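Local structure of beta-lactamase (Escherichia coli, 6PQ9) at residues 288-291 with 292-295. The protein probably hydrolyses beta-lactam antibiotics to substituted beta-amino acids, as a class A beta-lactamase that gives its host antibiotic resistance. The protein carries 1 engineered substitution. Residues are numbered along the deposited sequence; the frame is centred on the assembly and turned at random.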
ATOM      1  N   ILE A 288      -5.137  -4.100  15.734  1.00 40.24           N
ATOM      2  CA  ILE A 288      -4.387  -2.871  15.956  1.00 40.98           C
ATOM      3  C   ILE A 288      -5.180  -1.679  15.441  1.00 45.67           C
ATOM      4  O   ILE A 288      -5.369  -0.680  16.150  1.00 44.20           O
ATOM      5  CB  ILE A 288      -3.000  -2.972  15.295  1.00 41.12           C
ATOM      6  CG1 ILE A 288      -2.127  -3.973  16.065  1.00 38.70           C
ATOM      7  CG2 ILE A 288      -2.347  -1.605  15.192  1.00 35.54           C
ATOM      8  CD1 ILE A 288      -0.755  -4.140  15.495  1.00 37.54           C
ATOM      9  N   CYS A 289      -5.702  -1.788  14.216  1.00 43.89           N
ATOM     10  CA  CYS A 289      -6.532  -0.716  13.680  1.00 42.22           C
ATOM     11  C   CYS A 289      -7.729  -0.433  14.584  1.00 40.19           C
ATOM     12  O   CYS A 289      -8.045   0.727  14.868  1.00 46.72           O
ATOM     13  CB  CYS A 289      -7.003  -1.059  12.273  1.00 37.88           C
ATOM     14  SG  CYS A 289      -7.787   0.360  11.474  1.00 41.92           S
ATOM     15  N   LYS A 290      -8.405  -1.483  15.044  1.00 38.40           N
ATOM     16  CA  LYS A 290      -9.556  -1.309  15.927  1.00 46.06           C
ATOM     17  C   LYS A 290      -9.168  -0.573  17.208  1.00 49.69           C
ATOM     18  O   LYS A 290      -9.863   0.355  17.637  1.00 49.06           O
ATOM     19  CB  LYS A 290     -10.173  -2.673  16.243  1.00 42.43           C
ATOM     20  CG  LYS A 290     -11.430  -2.615  17.087  1.00 49.26           C
ATOM     21  CD  LYS A 290     -12.582  -2.019  16.309  1.00 54.79           C
ATOM     22  CE  LYS A 290     -13.887  -2.160  17.067  1.00 48.17           C
ATOM     23  NZ  LYS A 290     -13.964  -1.207  18.193  1.00 53.56           N
ATOM     24  N   SER A 291      -8.045  -0.956  17.823  1.00 43.95           N
ATOM     25  CA  SER A 291      -7.591  -0.269  19.033  1.00 45.08           C
ATOM     26  C   SER A 291      -7.352   1.212  18.771  1.00 47.14           C
ATOM     27  O   SER A 291      -7.733   2.068  19.580  1.00 44.09           O
ATOM     28  CB  SER A 291      -6.310  -0.911  19.561  1.00 40.53           C
ATOM     29  OG  SER A 291      -6.545  -2.239  19.976  1.00 54.13           O
ATOM     30  N   VAL A 292      -6.681   1.529  17.659  1.00 39.77           N
ATOM     31  CA  VAL A 292      -6.434   2.924  17.311  1.00 39.70           C
ATOM     32  C   VAL A 292      -7.751   3.641  17.039  1.00 46.62           C
ATOM     33  O   VAL A 292      -7.954   4.788  17.457  1.00 51.73           O
ATOM     34  CB  VAL A 292      -5.478   3.007  16.108  1.00 39.19           C
ATOM     35  CG1 VAL A 292      -5.403   4.432  15.572  1.00 37.25           C
ATOM     36  CG2 VAL A 292      -4.083   2.458  16.482  1.00 35.38           C
ATOM     37  N   TRP A 293      -8.672   2.964  16.353  1.00 46.17           N
ATOM     38  CA  TRP A 293      -9.993   3.525  16.093  1.00 46.63           C
ATOM     39  C   TRP A 293     -10.720   3.836  17.400  1.00 49.46           C
ATOM     40  O   TRP A 293     -11.243   4.942  17.590  1.00 47.17           O
ATOM     41  CB  TRP A 293     -10.781   2.537  15.226  1.00 45.08           C
ATOM     42  CG  TRP A 293     -12.240   2.795  15.100  1.00 44.10           C
ATOM     43  CD1 TRP A 293     -13.223   2.399  15.956  1.00 43.39           C
ATOM     44  CD2 TRP A 293     -12.894   3.487  14.025  1.00 43.24           C
ATOM     45  NE1 TRP A 293     -14.454   2.813  15.488  1.00 39.31           N
ATOM     46  CE2 TRP A 293     -14.275   3.481  14.304  1.00 38.25           C
ATOM     47  CE3 TRP A 293     -12.442   4.112  12.857  1.00 39.97           C
ATOM     48  CZ2 TRP A 293     -15.210   4.079  13.455  1.00 38.53           C
ATOM     49  CZ3 TRP A 293     -13.368   4.699  12.016  1.00 38.17           C
ATOM     50  CH2 TRP A 293     -14.735   4.685  12.321  1.00 42.28           C
ATOM     51  N   ASP A 294     -10.738   2.868  18.324  1.00 45.95           N
ATOM     52  CA  ASP A 294     -11.416   3.034  19.605  1.00 44.79           C
ATOM     53  C   ASP A 294     -10.860   4.220  20.379  1.00 48.97           C
ATOM     54  O   ASP A 294     -11.617   5.041  20.909  1.00 47.76           O
ATOM     55  CB  ASP A 294     -11.263   1.762  20.433  1.00 47.91           C
ATOM     56  CG  ASP A 294     -12.181   0.665  19.985  1.00 48.49           C
ATOM     57  OD1 ASP A 294     -13.020   0.915  19.092  1.00 52.20           O
ATOM     58  OD2 ASP A 294     -12.066  -0.452  20.539  1.00 55.26           O
ATOM     59  N   TYR A 295      -9.532   4.317  20.466  1.00 46.77           N
ATOM     60  CA  TYR A 295      -8.914   5.414  21.200  1.00 49.93           C
ATOM     61  C   TYR A 295      -9.309   6.769  20.614  1.00 51.98           C
ATOM     62  O   TYR A 295      -9.646   7.700  21.355  1.00 54.49           O
ATOM     63  CB  TYR A 295      -7.393   5.243  21.206  1.00 47.81           C
ATOM     64  CG  TYR A 295      -6.658   6.437  21.767  1.00 51.84           C
ATOM     65  CD1 TYR A 295      -6.525   6.621  23.144  1.00 60.83           C
ATOM     66  CD2 TYR A 295      -6.109   7.390  20.927  1.00 52.31           C
ATOM     67  CE1 TYR A 295      -5.854   7.723  23.657  1.00 57.06           C
ATOM     68  CE2 TYR A 295      -5.445   8.489  21.430  1.00 60.94           C
ATOM     69  CZ  TYR A 295      -5.318   8.657  22.793  1.00 67.61           C
ATOM     70  OH  TYR A 295      -4.641   9.764  23.269  1.00 73.71           O
TER
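Lys290 and Asp294, one helical turn apart, form an i to i+4 salt bridge in which Lys290 NZ lies 2.5 Å from Asp294 OD1, a suspiciously short value not to be read as unusual strength, and 3.1 Å from OD2. With CG anti to the backbone N (chi1 -176°), the lysine chain starts beside the carbonyl carbon, on the side of the next turn, and bends at chi2 and chi4 bring NZ to the carboxylate. OD1 also lies at the edge of the Trp293 ring, in its plane. Beneath the ion pair, Asp294 N donates to Lys290 O at 2.7 Å, and equivalent bonds run from Val292 N to Ile288 O and from Trp293 N to Cys289 O. Lys290, Ser291, Asp294 and Tyr295 are partly exposed, whereas Ile288, Cys289, Val292 and Trp293 are buried. Within the turn, Val292 CG2 sits 3.4 Å from Ile288 O. Ile288 packs on Val43 and Val45, Val292 on Val47, and Trp293 and Cys289 on Ile257, while Tyr295 touches Leu28 and borders a bound aspartic acid. Such an amphipathic C-terminal helix, laid with the N-terminal helix against the five-stranded antiparallel sheet, is characteristic of the alpha/beta domain of class A beta-lactamases.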